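Local coordinates for U6 snRNA-associated Sm-like protein LSm8 (Schizosaccharomyces pombe, PDB 6PPN) that works in the nuclear LSM2-LSM8 ring, which binds U6 snRNA ending in a cyclic 2',3' phosphate and takes part in spliceosome assembly, at residues Arg10-Thr15 / Phe40-Ser45; Asp17-Leu22 / Gly56-Arg61; Gly23-Phe28 / Thr32-Ser37. One frame throughout, in Å; residues are numbered along the deposited sequence.

All three contacts depend on the long strand 20-28. Contact 1 joins two of its partners, on opposite edges, strands 10-15 and 39-43; contact 3 pairs it with 34-36, and contact 2 reaches past that strand to 58-60. The centres of contacts 1 and 2 are about 7 Å apart, those of 2 and 3 about 9 Å, and those of 1 and 3 about 13 Å. Probable backbone hydrogen bonds tie them together: Val13 N lies 2.8 Å from Val21 O, and Tyr58 N 2.9 Å from Leu36 O. Contacts 2 and 3 share uridine U2 of the bound RNA, through Arg61 and Asn33. The nearest atom of contact 1 is about 11 Å from the RNA.

Contact 1 (Arg10-Thr15 / Phe40-Ser45); sequences RVQVIT and FERIIS
Arg10 meets Phe40 at the close end of this contact, where NH2 of Arg10 comes to 3.2 Å from ring carbon CE1 of Phe40. The approach is made by the edge of the guanidinium, whose plane is turned only 23° from that of the ring, although the two side chains as a whole cross at about a right angle. Bends at chi2 and chi3 curl the arginine toward the ring instead of letting it reach straight out. Its nitrogens are held from two sides, NH1 by Ser24 OG and NH2 by the carbonyl of Asp38. In the strongly bent antiparallel sheet of the Sm fold, strands 10-15 and 39-43 both pair with strand 20-28, so the two segments face each other across a shared neighbour and bury only about 102 Å² between them; Leu22 of that strand touches both Gln12 and Arg42. The other end is loose. Gln12 OE1 and Arg42 NH1 stand 4.1 Å apart, too far for a direct bond, with amide and guanidinium planes nearly perpendicular (84°). A water fills the interval, donating to Gln12 OE1 at 2.7 Å and accepting from Arg42 NH1 at 2.9 Å. Gln12 NE2 bonds to the backbone of a neighbouring subunit, and the Arg42 guanidinium makes a cation-pi contact with Trp81.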
loop_
_atom_site.group_PDB
_atom_site.type_symbol
_atom_site.label_atom_id
_atom_site.label_comp_id
_atom_site.label_asym_id
_atom_site.label_seq_id
_atom_site.Cartn_x
_atom_site.Cartn_y
_atom_site.Cartn_z
ATOM N N ARG H 10 8.711 23.891 -11.820
ATOM C CA ARG H 10 8.802 22.614 -12.518
ATOM C C ARG H 10 9.312 21.554 -11.564
ATOM O O ARG H 10 10.266 21.773 -10.817
ATOM C CB ARG H 10 9.719 22.690 -13.730
ATOM C CG ARG H 10 9.213 23.615 -14.813
ATOM C CD ARG H 10 7.796 23.258 -15.309
ATOM N NE ARG H 10 7.730 22.077 -16.177
ATOM C CZ ARG H 10 6.637 21.699 -16.853
ATOM N NH1 ARG H 10 5.515 22.405 -16.777
ATOM N NH2 ARG H 10 6.660 20.609 -17.618
ATOM N N VAL H 11 8.650 20.417 -11.575
ATOM C CA VAL H 11 8.834 19.373 -10.592
ATOM C C VAL H 11 8.799 18.049 -11.343
ATOM O O VAL H 11 8.192 17.949 -12.411
ATOM C CB VAL H 11 7.711 19.529 -9.552
ATOM C CG1 VAL H 11 6.981 18.253 -9.314
ATOM C CG2 VAL H 11 8.239 20.215 -8.291
ATOM N N GLN H 12 9.467 17.030 -10.810
ATOM C CA GLN H 12 9.530 15.729 -11.467
ATOM C C GLN H 12 9.093 14.671 -10.467
ATOM O O GLN H 12 9.767 14.445 -9.469
ATOM C CB GLN H 12 10.932 15.408 -11.993
ATOM C CG GLN H 12 11.075 13.927 -12.399
ATOM C CD GLN H 12 12.396 13.603 -13.081
ATOM O OE1 GLN H 12 12.632 14.000 -14.224
ATOM N NE2 GLN H 12 13.265 12.877 -12.379
ATOM N N VAL H 13 7.988 13.998 -10.753
ATOM C CA VAL H 13 7.384 13.050 -9.830
ATOM C C VAL H 13 7.745 11.655 -10.282
ATOM O O VAL H 13 7.598 11.326 -11.469
ATOM C CB VAL H 13 5.853 13.197 -9.789
ATOM C CG1 VAL H 13 5.277 12.128 -8.856
ATOM C CG2 VAL H 13 5.438 14.604 -9.323
ATOM N N ILE H 14 8.210 10.836 -9.345
ATOM C CA ILE H 14 8.381 9.408 -9.554
ATOM C C ILE H 14 7.268 8.721 -8.784
ATOM O O ILE H 14 7.158 8.905 -7.562
ATOM C CB ILE H 14 9.739 8.904 -9.059
ATOM C CG1 ILE H 14 10.850 9.776 -9.605
ATOM C CG2 ILE H 14 9.924 7.473 -9.503
ATOM C CD1 ILE H 14 11.099 9.495 -10.966
ATOM N N THR H 15 6.470 7.918 -9.480
ATOM C CA THR H 15 5.327 7.251 -8.881
ATOM C C THR H 15 5.672 5.814 -8.519
ATOM O O THR H 15 6.733 5.282 -8.883
ATOM C CB THR H 15 4.145 7.284 -9.844
ATOM O OG1 THR H 15 4.527 6.658 -11.050
ATOM C CG2 THR H 15 3.808 8.680 -10.197
ATOM N N PHE H 40 3.966 16.293 -18.488
ATOM C CA PHE H 40 4.199 15.284 -19.514
ATOM C C PHE H 40 4.921 14.124 -18.853
ATOM O O PHE H 40 5.515 14.271 -17.784
ATOM C CB PHE H 40 4.966 15.864 -20.712
ATOM C CG PHE H 40 6.290 16.460 -20.350
ATOM C CD1 PHE H 40 6.391 17.803 -20.031
ATOM C CD2 PHE H 40 7.438 15.677 -20.325
ATOM C CE1 PHE H 40 7.613 18.359 -19.690
ATOM C CE2 PHE H 40 8.666 16.230 -19.988
ATOM C CZ PHE H 40 8.753 17.575 -19.676
ATOM N N GLU H 41 4.810 12.944 -19.447
ATOM C CA GLU H 41 5.523 11.783 -18.935
ATOM C C GLU H 41 6.775 11.597 -19.763
ATOM O O GLU H 41 6.753 11.837 -20.965
ATOM C CB GLU H 41 4.681 10.512 -19.001
ATOM C CG GLU H 41 5.491 9.281 -18.655
ATOM C CD GLU H 41 4.659 8.028 -18.451
ATOM O OE1 GLU H 41 5.222 7.038 -17.940
ATOM O OE2 GLU H 41 3.453 8.036 -18.777
ATOM N N ARG H 42 7.856 11.159 -19.126
ATOM C CA ARG H 42 9.081 10.788 -19.827
ATOM C C ARG H 42 9.274 9.291 -19.687
ATOM O O ARG H 42 9.209 8.756 -18.573
ATOM C CB ARG H 42 10.310 11.498 -19.252
ATOM C CG ARG H 42 10.718 12.752 -19.946
ATOM C CD ARG H 42 11.826 13.463 -19.149
ATOM N NE ARG H 42 12.160 14.738 -19.789
ATOM C CZ ARG H 42 12.824 15.727 -19.204
ATOM N NH1 ARG H 42 13.236 15.602 -17.956
ATOM N NH2 ARG H 42 13.073 16.849 -19.874
ATOM N N ILE H 43 9.472 8.619 -20.806
ATOM C CA ILE H 43 9.786 7.198 -20.808
ATOM C C ILE H 43 11.210 7.066 -21.323
ATOM O O ILE H 43 11.465 7.142 -22.531
ATOM C CB ILE H 43 8.796 6.384 -21.640
ATOM C CG1 ILE H 43 7.369 6.627 -21.127
ATOM C CG2 ILE H 43 9.156 4.919 -21.568
ATOM C CD1 ILE H 43 6.304 5.915 -21.916
ATOM N N ILE H 44 12.139 6.965 -20.389
ATOM C CA ILE H 44 13.527 6.602 -20.639
ATOM C C ILE H 44 13.630 5.088 -20.580
ATOM O O ILE H 44 13.057 4.450 -19.693
ATOM C CB ILE H 44 14.453 7.264 -19.599
ATOM C CG1 ILE H 44 14.545 8.759 -19.851
ATOM C CG2 ILE H 44 15.827 6.567 -19.514
ATOM C CD1 ILE H 44 15.147 9.496 -18.686
ATOM N N SER H 45 14.338 4.509 -21.540
ATOM C CA SER H 45 14.540 3.074 -21.612
ATOM C C SER H 45 15.982 2.814 -22.030
ATOM O O SER H 45 16.765 3.740 -22.259
ATOM C CB SER H 45 13.572 2.443 -22.601
ATOM O OG SER H 45 14.030 2.699 -23.911
HETATM O O HOH W 1 13.829 13.210 -16.503
#

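Contact 2 (Asp17-Leu22 / Gly56-Arg61); sequences DGRVVL and GVYLLR. With nucleotides of chain A.
Val21 and Arg19 meet Tyr58 in a small, buried contact between strands 20-28 and 58-60, which are not direct neighbours: each pairs with strand 34-36. The apolar part is a single touch, Val21 CG2 at 4.3 Å from Tyr58 CD2, an oblique approach to the ring. Beyond the ring, a water links the two segments, taking a hydrogen bond from Arg19 NE at 2.9 Å and bonding to Tyr58 OH at 2.7 Å. Asp17 OD2 lies 3.4 Å from Arg19 NE but well out of the guanidinium plane, so only charge acts. The main polar partner of Arg19 is an acidic side chain of a neighbouring subunit, whose strand also pairs antiparallel with Val57-Leu60 and whose aromatic ring stacks on Tyr58. Farther along, Arg61 is extended as far as NE, where a final turn (chi4 88°) lays one guanidinium face over the uracil of U2 of the bound RNA (chain A). N1 of that base sits 3.4 Å above the guanidinium plane, offset toward the rim, and Arg61 NH2 comes to 3.0 Å from O4' of U2. With an alanine here, the uracil would probably lose its cover on that face and be freer to tilt, and Glu63 would be left without its charge mate. An arginine lying over a uracil beside the subunit interface is typical of the Sm2 side of the uridine pocket in Sm and LSm rings.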
loop_
_atom_site.group_PDB
_atom_site.type_symbol
_atom_site.label_atom_id
_atom_site.label_comp_id
_atom_site.label_asym_id
_atom_site.label_seq_id
_atom_site.Cartn_x
_atom_site.Cartn_y
_atom_site.Cartn_z
ATOM N N ASP H 17 4.503 3.086 -9.569
ATOM C CA ASP H 17 4.609 2.191 -10.713
ATOM C C ASP H 17 5.787 2.546 -11.604
ATOM O O ASP H 17 5.890 2.017 -12.716
ATOM C CB ASP H 17 3.309 2.180 -11.533
ATOM C CG ASP H 17 2.816 3.580 -11.883
ATOM O OD1 ASP H 17 3.553 4.554 -11.631
ATOM O OD2 ASP H 17 1.691 3.714 -12.429
ATOM N N GLY H 18 6.705 3.390 -11.130
ATOM C CA GLY H 18 7.939 3.640 -11.857
ATOM C C GLY H 18 7.854 4.722 -12.911
ATOM O O GLY H 18 8.830 4.939 -13.636
ATOM N N ARG H 19 6.746 5.440 -13.002
ATOM C CA ARG H 19 6.629 6.399 -14.085
ATOM C C ARG H 19 7.254 7.720 -13.662
ATOM O O ARG H 19 7.398 8.008 -12.479
ATOM C CB ARG H 19 5.161 6.622 -14.482
ATOM C CG ARG H 19 4.601 5.553 -15.379
ATOM C CD ARG H 19 3.334 4.926 -14.868
ATOM N NE ARG H 19 2.092 5.608 -15.230
ATOM C CZ ARG H 19 1.018 4.980 -15.712
ATOM N NH1 ARG H 19 -0.079 5.660 -16.001
ATOM N NH2 ARG H 19 1.044 3.668 -15.925
ATOM N N VAL H 20 7.654 8.510 -14.654
ATOM C CA VAL H 20 8.334 9.782 -14.439
ATOM C C VAL H 20 7.458 10.844 -15.082
ATOM O O VAL H 20 7.247 10.807 -16.297
ATOM C CB VAL H 20 9.737 9.778 -15.069
ATOM C CG1 VAL H 20 10.410 11.147 -14.896
ATOM C CG2 VAL H 20 10.595 8.686 -14.431
ATOM N N VAL H 21 6.907 11.769 -14.293
ATOM C CA VAL H 21 6.096 12.817 -14.910
ATOM C C VAL H 21 6.530 14.178 -14.399
ATOM O O VAL H 21 6.708 14.378 -13.199
ATOM C CB VAL H 21 4.568 12.612 -14.708
ATOM C CG1 VAL H 21 4.177 11.141 -14.882
ATOM C CG2 VAL H 21 4.096 13.124 -13.419
ATOM N N LEU H 22 6.714 15.108 -15.320
ATOM C CA LEU H 22 7.205 16.439 -15.015
ATOM C C LEU H 22 6.073 17.427 -15.177
ATOM O O LEU H 22 5.241 17.281 -16.084
ATOM C CB LEU H 22 8.347 16.834 -15.950
ATOM C CG LEU H 22 9.680 16.136 -15.680
ATOM C CD1 LEU H 22 9.720 14.774 -16.376
ATOM C CD2 LEU H 22 10.839 17.042 -16.131
ATOM N N GLY H 56 -1.136 17.304 -19.829
ATOM C CA GLY H 56 -2.048 18.364 -19.429
ATOM C C GLY H 56 -2.074 18.494 -17.920
ATOM O O GLY H 56 -1.031 18.471 -17.253
ATOM N N VAL H 57 -3.279 18.641 -17.357
ATOM C CA VAL H 57 -3.447 18.727 -15.909
ATOM C C VAL H 57 -3.598 17.327 -15.346
ATOM O O VAL H 57 -4.431 16.543 -15.819
ATOM C CB VAL H 57 -4.662 19.590 -15.536
ATOM C CG1 VAL H 57 -4.727 19.721 -14.045
ATOM C CG2 VAL H 57 -4.594 20.974 -16.201
ATOM N N TYR H 58 -2.824 17.040 -14.309
ATOM C CA TYR H 58 -2.615 15.701 -13.766
ATOM C C TYR H 58 -2.811 15.779 -12.272
ATOM O O TYR H 58 -2.076 16.504 -11.604
ATOM C CB TYR H 58 -1.205 15.217 -14.056
ATOM C CG TYR H 58 -1.090 13.774 -14.441
ATOM C CD1 TYR H 58 -1.782 13.281 -15.521
ATOM C CD2 TYR H 58 -0.236 12.921 -13.754
ATOM C CE1 TYR H 58 -1.658 11.973 -15.908
ATOM C CE2 TYR H 58 -0.104 11.601 -14.136
ATOM C CZ TYR H 58 -0.825 11.137 -15.208
ATOM O OH TYR H 58 -0.703 9.826 -15.602
ATOM N N LEU H 59 -3.839 15.123 -11.750
ATOM C CA LEU H 59 -4.005 14.997 -10.308
ATOM C C LEU H 59 -3.497 13.621 -9.875
ATOM O O LEU H 59 -4.019 12.596 -10.318
ATOM C CB LEU H 59 -5.471 15.196 -9.924
ATOM C CG LEU H 59 -5.779 15.683 -8.509
ATOM C CD1 LEU H 59 -7.214 16.084 -8.472
ATOM C CD2 LEU H 59 -5.493 14.627 -7.445
ATOM N N LEU H 60 -2.482 13.586 -9.032
ATOM C CA LEU H 60 -1.865 12.324 -8.640
ATOM C C LEU H 60 -2.280 12.035 -7.206
ATOM O O LEU H 60 -2.147 12.900 -6.334
ATOM C CB LEU H 60 -0.339 12.376 -8.702
ATOM C CG LEU H 60 0.313 12.393 -10.083
ATOM C CD1 LEU H 60 0.732 13.809 -10.467
ATOM C CD2 LEU H 60 1.490 11.433 -10.137
ATOM N N ARG H 61 -2.790 10.835 -6.961
ATOM C CA ARG H 61 -3.174 10.470 -5.606
ATOM C C ARG H 61 -1.909 10.168 -4.817
ATOM O O ARG H 61 -1.043 9.435 -5.303
ATOM C CB ARG H 61 -4.110 9.271 -5.630
ATOM C CG ARG H 61 -4.595 8.807 -4.251
ATOM C CD ARG H 61 -5.706 7.747 -4.395
ATOM N NE ARG H 61 -5.973 7.094 -3.117
ATOM C CZ ARG H 61 -6.846 7.546 -2.216
ATOM N NH1 ARG H 61 -7.558 8.652 -2.449
ATOM N NH2 ARG H 61 -7.023 6.883 -1.083
ATOM P P U A 2 -6.926 6.088 4.234
ATOM O OP1 U A 2 -6.516 5.216 5.371
ATOM O OP2 U A 2 -7.414 7.467 4.498
ATOM O "O5'" U A 2 -5.766 6.313 3.183
ATOM C "C5'" U A 2 -5.256 5.217 2.444
ATOM C "C4'" U A 2 -4.069 5.662 1.647
ATOM O "O4'" U A 2 -4.525 6.590 0.625
ATOM C "C3'" U A 2 -3.006 6.411 2.450
ATOM O "O3'" U A 2 -1.771 6.243 1.776
ATOM C "C2'" U A 2 -3.424 7.850 2.248
ATOM O "O2'" U A 2 -2.396 8.783 2.489
ATOM C "C1'" U A 2 -3.841 7.811 0.778
ATOM N N1 U A 2 -4.720 8.905 0.363
ATOM C C2 U A 2 -4.326 9.665 -0.721
ATOM O O2 U A 2 -3.294 9.443 -1.372
ATOM N N3 U A 2 -5.196 10.681 -1.036
ATOM C C4 U A 2 -6.384 11.001 -0.395
ATOM O O4 U A 2 -7.078 11.952 -0.780
ATOM C C5 U A 2 -6.702 10.167 0.718
ATOM C C6 U A 2 -5.872 9.179 1.055
HETATM O O HOH W 2 1.340 8.197 -16.238
#

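Contact 3 (Gly23-Phe28 / Thr32-Ser37); sequences GSLKGF and TNLILS. With nucleotides of chain A.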
loop_
_atom_site.group_PDB
_atom_site.type_symbol
_atom_site.label_atom_id
_atom_site.label_comp_id
_atom_site.label_asym_id
_atom_site.label_seq_id
_atom_site.Cartn_x
_atom_site.Cartn_y
_atom_site.Cartn_z
ATOM N N GLY H 23 6.051 18.451 -14.333
ATOM C CA GLY H 23 5.074 19.512 -14.550
ATOM C C GLY H 23 5.192 20.574 -13.481
ATOM O O GLY H 23 6.030 20.489 -12.587
ATOM N N SER H 24 4.354 21.606 -13.605
ATOM C CA SER H 24 4.348 22.684 -12.624
ATOM C C SER H 24 3.503 22.324 -11.410
ATOM O O SER H 24 2.342 21.919 -11.543
ATOM C CB SER H 24 3.841 23.958 -13.271
ATOM O OG SER H 24 4.640 24.218 -14.405
ATOM N N LEU H 25 4.082 22.459 -10.218
ATOM C CA LEU H 25 3.342 22.074 -9.020
ATOM C C LEU H 25 2.349 23.181 -8.718
ATOM O O LEU H 25 2.739 24.314 -8.411
ATOM C CB LEU H 25 4.278 21.823 -7.842
ATOM C CG LEU H 25 3.625 21.338 -6.538
ATOM C CD1 LEU H 25 2.942 19.991 -6.777
ATOM C CD2 LEU H 25 4.645 21.184 -5.429
ATOM N N LYS H 26 1.062 22.871 -8.845
ATOM C CA LYS H 26 0.035 23.856 -8.556
ATOM C C LYS H 26 -0.597 23.640 -7.193
ATOM O O LYS H 26 -1.255 24.545 -6.679
ATOM C CB LYS H 26 -1.049 23.830 -9.648
ATOM C CG LYS H 26 -0.480 23.906 -11.058
ATOM C CD LYS H 26 0.226 25.226 -11.382
ATOM C CE LYS H 26 -0.696 26.407 -11.442
ATOM N NZ LYS H 26 0.069 27.696 -11.690
ATOM N N GLY H 27 -0.396 22.489 -6.572
ATOM C CA GLY H 27 -0.922 22.384 -5.227
ATOM C C GLY H 27 -0.729 20.990 -4.694
ATOM O O GLY H 27 -0.467 20.085 -5.476
ATOM N N PHE H 28 -0.846 20.810 -3.377
ATOM C CA PHE H 28 -0.708 19.514 -2.750
ATOM C C PHE H 28 -1.523 19.527 -1.465
ATOM O O PHE H 28 -1.972 20.578 -1.001
ATOM C CB PHE H 28 0.759 19.223 -2.444
ATOM C CG PHE H 28 1.362 20.184 -1.477
ATOM C CD1 PHE H 28 1.849 21.402 -1.914
ATOM C CD2 PHE H 28 1.430 19.881 -0.130
ATOM C CE1 PHE H 28 2.401 22.305 -1.022
ATOM C CE2 PHE H 28 1.968 20.767 0.769
ATOM C CZ PHE H 28 2.466 21.997 0.327
ATOM N N THR H 32 -0.213 14.098 0.266
ATOM C CA THR H 32 0.667 14.163 -0.897
ATOM C C THR H 32 -0.076 14.008 -2.215
ATOM O O THR H 32 0.582 13.821 -3.243
ATOM C CB THR H 32 1.798 13.116 -0.834
ATOM O OG1 THR H 32 2.006 12.738 0.529
ATOM C CG2 THR H 32 3.130 13.685 -1.332
ATOM N N ASN H 33 -1.416 14.114 -2.242
ATOM C CA ASN H 33 -2.079 14.375 -3.518
ATOM C C ASN H 33 -1.382 15.573 -4.155
ATOM O O ASN H 33 -0.925 16.470 -3.455
ATOM C CB ASN H 33 -3.572 14.691 -3.331
ATOM C CG ASN H 33 -4.379 13.521 -2.759
ATOM O OD1 ASN H 33 -4.085 12.350 -3.012
ATOM N ND2 ASN H 33 -5.400 13.850 -1.947
ATOM N N LEU H 34 -1.237 15.563 -5.474
ATOM C CA LEU H 34 -0.547 16.654 -6.157
ATOM C C LEU H 34 -1.370 17.091 -7.357
ATOM O O LEU H 34 -2.071 16.278 -7.959
ATOM C CB LEU H 34 0.840 16.250 -6.663
ATOM C CG LEU H 34 1.772 15.538 -5.697
ATOM C CD1 LEU H 34 2.991 15.072 -6.470
ATOM C CD2 LEU H 34 2.198 16.462 -4.568
ATOM N N ILE H 35 -1.274 18.381 -7.706
ATOM C CA ILE H 35 -1.732 18.890 -8.994
ATOM C C ILE H 35 -0.500 19.303 -9.787
ATOM O O ILE H 35 0.239 20.201 -9.365
ATOM C CB ILE H 35 -2.665 20.103 -8.846
ATOM C CG1 ILE H 35 -3.877 19.797 -7.978
ATOM C CG2 ILE H 35 -3.119 20.582 -10.230
ATOM C CD1 ILE H 35 -4.617 21.078 -7.540
ATOM N N LEU H 36 -0.336 18.740 -10.977
ATOM C CA LEU H 36 0.663 19.202 -11.929
ATOM C C LEU H 36 -0.049 19.758 -13.152
ATOM O O LEU H 36 -1.032 19.179 -13.618
ATOM C CB LEU H 36 1.570 18.062 -12.370
ATOM C CG LEU H 36 2.225 17.268 -11.259
ATOM C CD1 LEU H 36 3.210 16.290 -11.866
ATOM C CD2 LEU H 36 2.893 18.202 -10.351
ATOM N N SER H 37 0.418 20.890 -13.666
ATOM C CA SER H 37 -0.114 21.415 -14.915
ATOM C C SER H 37 0.994 21.495 -15.950
ATOM O O SER H 37 2.179 21.453 -15.611
ATOM C CB SER H 37 -0.756 22.783 -14.717
ATOM O OG SER H 37 0.215 23.727 -14.336
ATOM P P U A 2 -6.926 6.088 4.234
ATOM O OP1 U A 2 -6.516 5.216 5.371
ATOM O OP2 U A 2 -7.414 7.467 4.498
ATOM O "O5'" U A 2 -5.766 6.313 3.183
ATOM C "C5'" U A 2 -5.256 5.217 2.444
ATOM C "C4'" U A 2 -4.069 5.662 1.647
ATOM O "O4'" U A 2 -4.525 6.590 0.625
ATOM C "C3'" U A 2 -3.006 6.411 2.450
ATOM O "O3'" U A 2 -1.771 6.243 1.776
ATOM C "C2'" U A 2 -3.424 7.850 2.248
ATOM O "O2'" U A 2 -2.396 8.783 2.489
ATOM C "C1'" U A 2 -3.841 7.811 0.778
ATOM N N1 U A 2 -4.720 8.905 0.363
ATOM C C2 U A 2 -4.326 9.665 -0.721
ATOM O O2 U A 2 -3.294 9.443 -1.372
ATOM N N3 U A 2 -5.196 10.681 -1.036
ATOM C C4 U A 2 -6.384 11.001 -0.395
ATOM O O4 U A 2 -7.078 11.952 -0.780
ATOM C C5 U A 2 -6.702 10.167 0.718
ATOM C C6 U A 2 -5.872 9.179 1.055
#
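Leu25 pushes its CD1 into the notch between two leucines of the facing strand, 4.2 Å from Leu34 CD2 and 4.0 Å from Leu36 CD2. Its CG, opposite the backbone N (chi1 -177°), brings the branch toward those methyls. Leu34 CD2 is a bump against Phe28 CB, 3.8 Å away, while the Phe28 ring leads off toward Met1. Gly23 makes a hollow where Leu36 and Ser37 come close: a beta carbon on it would be crowded by Ser37 O and Leu36 CB. Segments 23-28 and 32-37 form the antiparallel hairpin of the second and third strands, part of the Sm1 motif. Its ladder is regular at Ser24 and Ser37, whose N-H groups each bond to the other's carbonyl, but a beta bulge interrupts it where Lys26 and Gly27 together face Ile35. Lys26 N gives an almost straight bond to Ile35 O (169°), and Ile35 N returns one to Gly27 O. The bulge buries Gly27 N without a partner. Ile35 CB packs on the backbone of Gly27, 4.0 Å from Gly27 N; a side chain there would press on the Lys26 carbonyl and come near Ile35 CD1. Bent at chi2 and chi3, Lys26 folds down on Ser37, its CD 3.3 Å from Ser37 OG, before NZ reaches a salt bridge with Glu8. Beyond the ladder, Asn33 reads the edge of uracil U2 of the bound RNA (chain A) with two bonds of 2.8 Å: U2 N3 donates to Asn33 OD1, and Asn33 ND2 donates to U2 O4. Asp29 and Gly62 N bond the same amide, fixing which way it faces.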